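Local coordinates for cytoplasmic Protein STM1381 (Salmonella enterica subsp. enterica serovar Typhimurium, PDB 3SOZ) that is of unknown function but belongs to a family of putative glutamine amidotransferases related to the class I glutamine amidotransferases, at residues Gln102-Tyr107 with Gly112-Ile117; Ser174-Leu179 with Val193-Asn198; Asn183-Lys188 with Cys215-Cys220. All blocks are in the same frame, centred on the assembly; numbering follows the deposited sequence.

All three contacts reach the same mixed sheet. Contact 1 joins a covering helix to strand 113-117, whose neighbour 211-216 leads into contact 3; Met116 O and Phe216 N, 2.9 Å apart, probably share a hydrogen bond there, and the two centres lie about 16 Å apart. Contact 2 and contact 3 both use strand 175-187, with centres about 11 Å apart, and meet where Leu179 CD1 packs 3.7 Å from Ser218 OG. Contacts 1 and 2 do not touch, their centres being about 25 Å apart. No active site is established; Asp219, within contact 3, hydrogen-bonds a glycerol probably left from crystallisation.

Contact 1. Residues Gln102-Tyr107 with Gly112-Ile117; sequences QLIADY and GGLLMI
Tyr107 O, near the end of helix 100-109, accepts a hydrogen bond from Gly112 N at 3.0 Å. The bond is bent, with 145° at the hydrogen, and the donor stands 26° out of the carbonyl plane. It ties the helix to the chain that has just turned toward strand 113-117. The same two residues meet again through the tyrosine ring. With CG anti to the backbone N (chi1 163°), the ring swings beside its own carbonyl carbon and reaches the returning chain, with Gly112 CA over one face, 3.2 Å from Tyr107 CE1. It is thus the glycine backbone itself that lies on the ring. Gly113 O stands at the edge of the ring and in its plane, 3.6 Å from Tyr107 CE1; Ile104 O, one helical turn back, is also at the edge in plane. The hydroxyl looks elsewhere: Tyr107 OH is hydrogen-bonded to Tyr71 O, just before strand 73-77, and the ring packs on Ile74 of that strand.

One turn earlier on the helix the contact is apolar. Ile104 CG2, the branch anti to the backbone N, meets Leu114 CD1 at 4.1 Å, and the two side chains cross at about a right angle. Leu114 also packs on Ile76 and Val213, so the leucine met by the helix touches both neighbours of its own strand. Helix 100-109 belongs to the beta-alpha-beta crossover between parallel strands 73-77 and 113-117. Chemically, the interface divides its work: a backbone bond and a hydroxyl bonded to Tyr71 satisfy polar groups at the turn, while the ring face and the aliphatic branches bury carbon between helix and sheet.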
# COMPACT_ATOMS: atom_id res chain seq x y z
N GLN A 102 -8.18 20.35 8.92
CA GLN A 102 -9.04 20.92 9.94
C GLN A 102 -9.51 22.24 9.37
O GLN A 102 -10.70 22.52 9.40
CB GLN A 102 -8.32 21.17 11.27
CG GLN A 102 -8.69 20.24 12.42
CD GLN A 102 -10.17 19.99 12.54
OE1 GLN A 102 -10.58 18.99 13.12
NE2 GLN A 102 -10.98 20.87 11.99
N LEU A 103 -8.59 23.01 8.81
CA LEU A 103 -8.96 24.27 8.19
C LEU A 103 -10.09 24.16 7.19
O LEU A 103 -11.01 24.97 7.21
CB LEU A 103 -7.76 24.98 7.55
CG LEU A 103 -7.02 25.87 8.55
CD1 LEU A 103 -5.49 26.01 8.27
CD2 LEU A 103 -7.73 27.23 8.68
N ILE A 104 -10.02 23.16 6.30
CA ILE A 104 -11.06 23.01 5.29
C ILE A 104 -12.36 22.54 5.95
O ILE A 104 -13.45 23.01 5.62
CB ILE A 104 -10.58 22.12 4.12
CG1 ILE A 104 -9.56 22.90 3.28
CG2 ILE A 104 -11.74 21.72 3.21
CD1 ILE A 104 -8.49 22.06 2.67
N ALA A 105 -12.22 21.65 6.92
CA ALA A 105 -13.36 21.17 7.67
C ALA A 105 -14.11 22.32 8.34
O ALA A 105 -15.35 22.46 8.18
CB ALA A 105 -12.91 20.15 8.71
N ASP A 106 -13.36 23.12 9.12
CA ASP A 106 -13.88 24.28 9.80
C ASP A 106 -14.60 25.12 8.79
O ASP A 106 -15.80 25.37 8.96
CB ASP A 106 -12.75 25.07 10.49
CG ASP A 106 -12.30 24.42 11.82
OD1 ASP A 106 -12.77 23.31 12.19
OD2 ASP A 106 -11.46 25.02 12.52
N TYR A 107 -13.91 25.50 7.71
CA TYR A 107 -14.50 26.31 6.64
C TYR A 107 -15.86 25.80 6.17
O TYR A 107 -16.81 26.56 6.06
CB TYR A 107 -13.55 26.37 5.46
CG TYR A 107 -14.17 26.82 4.16
CD1 TYR A 107 -14.75 25.90 3.30
CD2 TYR A 107 -14.14 28.15 3.77
CE1 TYR A 107 -15.32 26.28 2.11
CE2 TYR A 107 -14.72 28.56 2.57
CZ TYR A 107 -15.31 27.61 1.73
OH TYR A 107 -15.88 27.96 0.52
N GLY A 112 -19.06 27.13 4.17
CA GLY A 112 -18.32 26.96 2.90
C GLY A 112 -18.69 25.67 2.15
O GLY A 112 -18.98 24.65 2.76
N GLY A 113 -18.69 25.71 0.83
CA GLY A 113 -18.81 24.45 0.04
C GLY A 113 -17.49 23.75 -0.38
O GLY A 113 -16.48 24.41 -0.69
N LEU A 114 -17.52 22.42 -0.35
CA LEU A 114 -16.41 21.56 -0.80
C LEU A 114 -16.78 20.64 -1.94
O LEU A 114 -17.80 19.90 -1.88
CB LEU A 114 -15.98 20.64 0.34
CG LEU A 114 -14.77 19.75 0.08
CD1 LEU A 114 -13.53 20.61 -0.25
CD2 LEU A 114 -14.50 18.88 1.30
N LEU A 115 -15.92 20.62 -2.95
CA LEU A 115 -15.99 19.54 -3.94
C LEU A 115 -14.68 18.73 -4.03
O LEU A 115 -13.59 19.30 -4.17
CB LEU A 115 -16.41 20.07 -5.32
CG LEU A 115 -16.23 19.13 -6.52
CD1 LEU A 115 -17.34 18.08 -6.53
CD2 LEU A 115 -16.19 19.90 -7.84
N MSE A 116 -14.79 17.42 -3.94
CA MSE A 116 -13.68 16.54 -4.26
C MSE A 116 -13.96 15.76 -5.53
O MSE A 116 -14.98 15.07 -5.64
CB MSE A 116 -13.32 15.60 -3.10
CG MSE A 116 -12.10 14.67 -3.40
SE MSE A 116 -11.38 13.70 -1.82
CE MSE A 116 -10.13 15.08 -1.31
N ILE A 117 -13.03 15.88 -6.48
CA ILE A 117 -13.06 15.13 -7.73
C ILE A 117 -12.10 13.95 -7.64
O ILE A 117 -10.93 14.11 -7.25
CB ILE A 117 -12.66 16.01 -8.91
CG1 ILE A 117 -13.52 17.28 -8.88
CG2 ILE A 117 -12.76 15.22 -10.23
CD1 ILE A 117 -13.04 18.40 -9.78

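Contact 2. Residues Ser174-Leu179 with Val193-Asn198; sequences SEWPPL and VLAEIN
Segments 174-179 and 193-198 run in roughly the same sense, 42° apart between Trp176-Leu179 and Ala195-Ile197, with CA atoms 9.5 Å apart at Trp176 and Ala195: too far to pair directly, because strand 157-162 lies between them and runs antiparallel to both. Backbone bonds of Leu179 with Cys158 and of Glu196 with Val161 mark the two seams. Trp176, Leu179, Ala195 and Ile197 all point their CB toward the opposite segment, and they meet across this middle strand.

Trp176 has CG beside the backbone N and anti to the carbonyl carbon (chi1 -80°), which brings the benzene half of the indole to Ala195. Trp176 CZ2 approaches Ala195 CB at 4.1 Å, the methyl coming obliquely to the ring system. The indole is held from other directions as well: Trp176 NE1 is hydrogen-bonded to Asn162 OD1, and Phe173 and Phe238 meet the ring edge-to-face. Three residues on, Leu179 meets Ile197. Ile197 CG1 is anti to the backbone N and its chain extends further (chi2 162°), so the terminal methyl does the touching: Ile197 CD1 lies 3.9 Å from Leu179 CD1 and 4.1 Å from Leu179 CB. The two side chains cross at about a right angle. Phe229 of helix 227-230 packs on Leu179, while Leu202 of strand 200-208 touches both Trp176 and Ile197.

All four residues that touch are buried, and the meeting surfaces are carbon throughout. The contact therefore rests on non-directional apolar packing; the orientation of the indole is probably set by the bond from NE1 to Asn162 OD1 and by its aromatic neighbours, and the spacing of the two segments by the strand between them.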
# COMPACT_ATOMS: atom_id res chain seq x y z
N SER A 174 -29.52 12.85 -19.97
CA SER A 174 -29.92 11.55 -19.38
C SER A 174 -28.89 10.45 -19.59
O SER A 174 -28.74 9.55 -18.75
CB SER A 174 -31.30 11.09 -19.89
OG SER A 174 -31.25 10.72 -21.26
N GLU A 175 -28.20 10.54 -20.74
CA GLU A 175 -27.14 9.61 -21.11
C GLU A 175 -25.74 10.24 -20.93
O GLU A 175 -25.46 11.38 -21.37
CB GLU A 175 -27.38 9.10 -22.55
CG GLU A 175 -26.11 8.78 -23.38
CD GLU A 175 -26.31 7.63 -24.40
OE1 GLU A 175 -27.04 6.64 -24.07
OE2 GLU A 175 -25.71 7.72 -25.50
N TRP A 176 -24.87 9.49 -20.24
CA TRP A 176 -23.51 9.93 -19.93
C TRP A 176 -22.48 9.44 -20.95
O TRP A 176 -22.64 8.36 -21.54
CB TRP A 176 -23.11 9.38 -18.57
CG TRP A 176 -23.64 10.15 -17.39
CD1 TRP A 176 -24.85 10.00 -16.78
CD2 TRP A 176 -22.93 11.14 -16.64
NE1 TRP A 176 -24.95 10.84 -15.70
CE2 TRP A 176 -23.79 11.56 -15.59
CE3 TRP A 176 -21.64 11.72 -16.74
CZ2 TRP A 176 -23.40 12.54 -14.65
CZ3 TRP A 176 -21.27 12.71 -15.81
CH2 TRP A 176 -22.14 13.10 -14.78
N PRO A 177 -21.40 10.23 -21.16
CA PRO A 177 -20.31 9.66 -21.99
C PRO A 177 -19.54 8.63 -21.15
O PRO A 177 -19.65 8.64 -19.90
CB PRO A 177 -19.44 10.87 -22.32
CG PRO A 177 -20.02 12.04 -21.49
CD PRO A 177 -21.03 11.52 -20.56
N PRO A 178 -18.80 7.71 -21.81
CA PRO A 178 -18.14 6.70 -20.98
C PRO A 178 -16.94 7.29 -20.19
O PRO A 178 -16.25 8.17 -20.68
CB PRO A 178 -17.67 5.68 -22.00
CG PRO A 178 -17.43 6.50 -23.23
CD PRO A 178 -18.51 7.52 -23.24
N LEU A 179 -16.73 6.81 -18.98
CA LEU A 179 -15.53 7.15 -18.21
C LEU A 179 -14.70 5.87 -18.12
O LEU A 179 -15.29 4.79 -18.16
CB LEU A 179 -15.93 7.68 -16.83
CG LEU A 179 -16.74 8.98 -16.80
CD1 LEU A 179 -17.43 9.11 -15.48
CD2 LEU A 179 -15.93 10.22 -17.05
N VAL A 193 -27.65 10.63 -3.80
CA VAL A 193 -26.88 10.14 -4.94
C VAL A 193 -27.60 10.56 -6.21
O VAL A 193 -28.74 10.18 -6.45
CB VAL A 193 -26.79 8.59 -4.93
CG1 VAL A 193 -26.01 8.11 -6.12
CG2 VAL A 193 -26.16 8.10 -3.66
N LEU A 194 -26.93 11.34 -7.03
CA LEU A 194 -27.55 11.88 -8.21
C LEU A 194 -27.21 11.15 -9.53
O LEU A 194 -27.79 11.48 -10.58
CB LEU A 194 -27.21 13.37 -8.32
CG LEU A 194 -27.17 14.31 -7.10
CD1 LEU A 194 -27.00 15.76 -7.57
CD2 LEU A 194 -28.42 14.21 -6.21
N ALA A 195 -26.29 10.18 -9.49
CA ALA A 195 -25.78 9.48 -10.69
C ALA A 195 -25.02 8.30 -10.23
O ALA A 195 -24.47 8.32 -9.16
CB ALA A 195 -24.86 10.36 -11.48
N GLU A 196 -24.98 7.25 -11.04
CA GLU A 196 -24.23 6.04 -10.69
C GLU A 196 -23.46 5.46 -11.86
O GLU A 196 -23.80 5.68 -13.01
CB GLU A 196 -25.16 5.00 -10.09
CG GLU A 196 -25.58 5.31 -8.69
CD GLU A 196 -26.30 4.13 -8.01
OE1 GLU A 196 -27.27 3.60 -8.60
OE2 GLU A 196 -25.88 3.73 -6.89
N ILE A 197 -22.41 4.72 -11.57
CA ILE A 197 -21.56 4.14 -12.60
C ILE A 197 -21.32 2.72 -12.16
O ILE A 197 -21.25 2.47 -10.96
CB ILE A 197 -20.26 4.97 -12.80
CG1 ILE A 197 -19.45 4.47 -14.00
CG2 ILE A 197 -19.47 5.10 -11.48
CD1 ILE A 197 -18.47 5.45 -14.48
N ASN A 198 -21.32 1.78 -13.11
CA ASN A 198 -21.05 0.36 -12.84
C ASN A 198 -21.65 -0.08 -11.51
O ASN A 198 -21.04 -0.83 -10.76
CB ASN A 198 -19.53 0.13 -12.88
CG ASN A 198 -19.13 -1.33 -12.81
OD1 ASN A 198 -19.64 -2.17 -13.53
ND2 ASN A 198 -18.17 -1.63 -11.95

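Contact 3. Residues Asn183-Lys188 with Cys215-Cys220; sequences NKLIAK and CFASDC
The carboxamide of Asn183 is the flat side-chain group at this contact, but Asn183 CB, not the amide, comes nearest to Ala217 O, at 3.7 Å. The amide turns to partners outside the two segments. Asn183 OD1 is hydrogen-bonded to Gly119 N, and Asn183 ND2 makes a weak hydrogen bond to Asp150 OD2; Phe123 and Trp224 pack on the same side chain.

The direct link is made by the main chain. Asn183 N donates to Ala217 O at 2.6 Å, with 157° at the hydrogen and a C=O...N angle of 164°, so the donor comes close to head-on to the carbonyl. Around this bond the alanine methyl lies beside the other segment: Ala217 CB is 3.4 Å from Asn183 O and 4.1 Å from Leu185 CD1. Leu185 reaches it with CG beside the backbone N (chi1 -55°) and the CD1 branch extended beyond. Val143 of strand 143-144 touches both Leu185 and Cys215. The next residue after Ala217, Ser218, hydrogen-bonds Gly181 O through OG, again on strand 175-187.

Ala217 follows Phe216 in the chain segment that leads on from strand 211-216 to Asp219, whose OD2 hydrogen-bonds a glycerol, probably from the crystallisation liquor. The position is consistent with where alpha/beta folds such as that of the class I amidotransferases carry their sites, beyond the carboxyl ends of parallel strands, although no site is established in this protein. Here the arrangement joins that end of the parallel core to the long strand of the antiparallel part of the sheet.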
# COMPACT_ATOMS: atom_id res chain seq x y z
N ASN A 183 -13.26 6.05 -8.45
CA ASN A 183 -13.08 5.62 -7.09
C ASN A 183 -14.37 5.00 -6.56
O ASN A 183 -15.45 5.57 -6.68
CB ASN A 183 -12.67 6.81 -6.24
CG ASN A 183 -11.26 7.30 -6.53
OD1 ASN A 183 -11.06 8.32 -7.19
ND2 ASN A 183 -10.28 6.58 -5.99
N LYS A 184 -14.26 3.83 -5.96
CA LYS A 184 -15.41 3.10 -5.50
C LYS A 184 -15.67 3.64 -4.13
O LYS A 184 -14.77 3.60 -3.29
CB LYS A 184 -15.10 1.63 -5.40
CG LYS A 184 -16.24 0.80 -4.86
CD LYS A 184 -15.92 -0.68 -4.90
CE LYS A 184 -17.08 -1.49 -4.29
NZ LYS A 184 -16.95 -2.93 -4.64
N LEU A 185 -16.91 4.13 -3.95
CA LEU A 185 -17.43 4.69 -2.72
C LEU A 185 -18.80 4.11 -2.35
O LEU A 185 -19.44 3.36 -3.11
CB LEU A 185 -17.56 6.20 -2.85
CG LEU A 185 -16.25 6.88 -3.25
CD1 LEU A 185 -16.50 8.19 -3.89
CD2 LEU A 185 -15.41 7.05 -2.05
N ILE A 186 -19.23 4.44 -1.14
CA ILE A 186 -20.50 3.99 -0.59
C ILE A 186 -21.21 5.26 -0.10
O ILE A 186 -20.61 6.06 0.61
CB ILE A 186 -20.23 3.08 0.63
CG1 ILE A 186 -19.61 1.76 0.17
CG2 ILE A 186 -21.53 2.89 1.47
CD1 ILE A 186 -18.99 0.90 1.32
N ALA A 187 -22.47 5.45 -0.48
CA ALA A 187 -23.20 6.64 0.05
C ALA A 187 -23.46 6.54 1.57
O ALA A 187 -23.79 5.49 2.10
CB ALA A 187 -24.46 6.89 -0.73
N LYS A 188 -23.22 7.63 2.29
CA LYS A 188 -23.61 7.69 3.72
C LYS A 188 -25.16 7.87 3.86
O LYS A 188 -25.84 8.22 2.88
CB LYS A 188 -22.87 8.84 4.41
CG LYS A 188 -21.42 8.58 4.79
CD LYS A 188 -20.66 9.90 5.11
CE LYS A 188 -19.52 9.71 6.16
NZ LYS A 188 -18.55 10.86 6.26
N CYS A 215 -18.95 14.96 -3.87
CA CYS A 215 -17.97 14.01 -4.34
C CYS A 215 -18.33 13.55 -5.73
O CYS A 215 -19.45 13.12 -5.99
CB CYS A 215 -17.96 12.81 -3.45
SG CYS A 215 -17.32 13.23 -1.87
N PHE A 216 -17.37 13.64 -6.63
CA PHE A 216 -17.50 13.11 -7.95
C PHE A 216 -16.46 12.00 -8.06
O PHE A 216 -15.27 12.24 -7.84
CB PHE A 216 -17.30 14.23 -9.00
CG PHE A 216 -17.37 13.74 -10.40
CD1 PHE A 216 -18.60 13.48 -11.00
CD2 PHE A 216 -16.20 13.45 -11.10
CE1 PHE A 216 -18.65 12.97 -12.30
CE2 PHE A 216 -16.26 12.96 -12.39
CZ PHE A 216 -17.48 12.71 -12.99
N ALA A 217 -16.90 10.79 -8.39
CA ALA A 217 -16.08 9.57 -8.19
C ALA A 217 -15.06 9.29 -9.29
O ALA A 217 -14.37 8.27 -9.22
CB ALA A 217 -16.93 8.35 -7.98
N SER A 218 -14.98 10.17 -10.28
CA SER A 218 -14.12 9.94 -11.43
C SER A 218 -13.27 11.17 -11.58
O SER A 218 -13.21 11.98 -10.67
CB SER A 218 -14.93 9.69 -12.69
OG SER A 218 -14.12 9.21 -13.75
N ASP A 219 -12.59 11.29 -12.69
CA ASP A 219 -11.59 12.30 -12.85
C ASP A 219 -12.16 13.28 -13.86
O ASP A 219 -12.82 12.89 -14.81
CB ASP A 219 -10.30 11.67 -13.40
CG ASP A 219 -9.04 12.53 -13.16
OD1 ASP A 219 -9.05 13.77 -13.26
OD2 ASP A 219 -8.00 11.93 -12.91
N CYS A 220 -11.92 14.55 -13.64
CA CYS A 220 -12.29 15.55 -14.61
C CYS A 220 -11.26 15.59 -15.77
O CYS A 220 -11.33 16.46 -16.62
CB CYS A 220 -12.36 16.90 -13.91
SG CYS A 220 -10.69 17.44 -13.38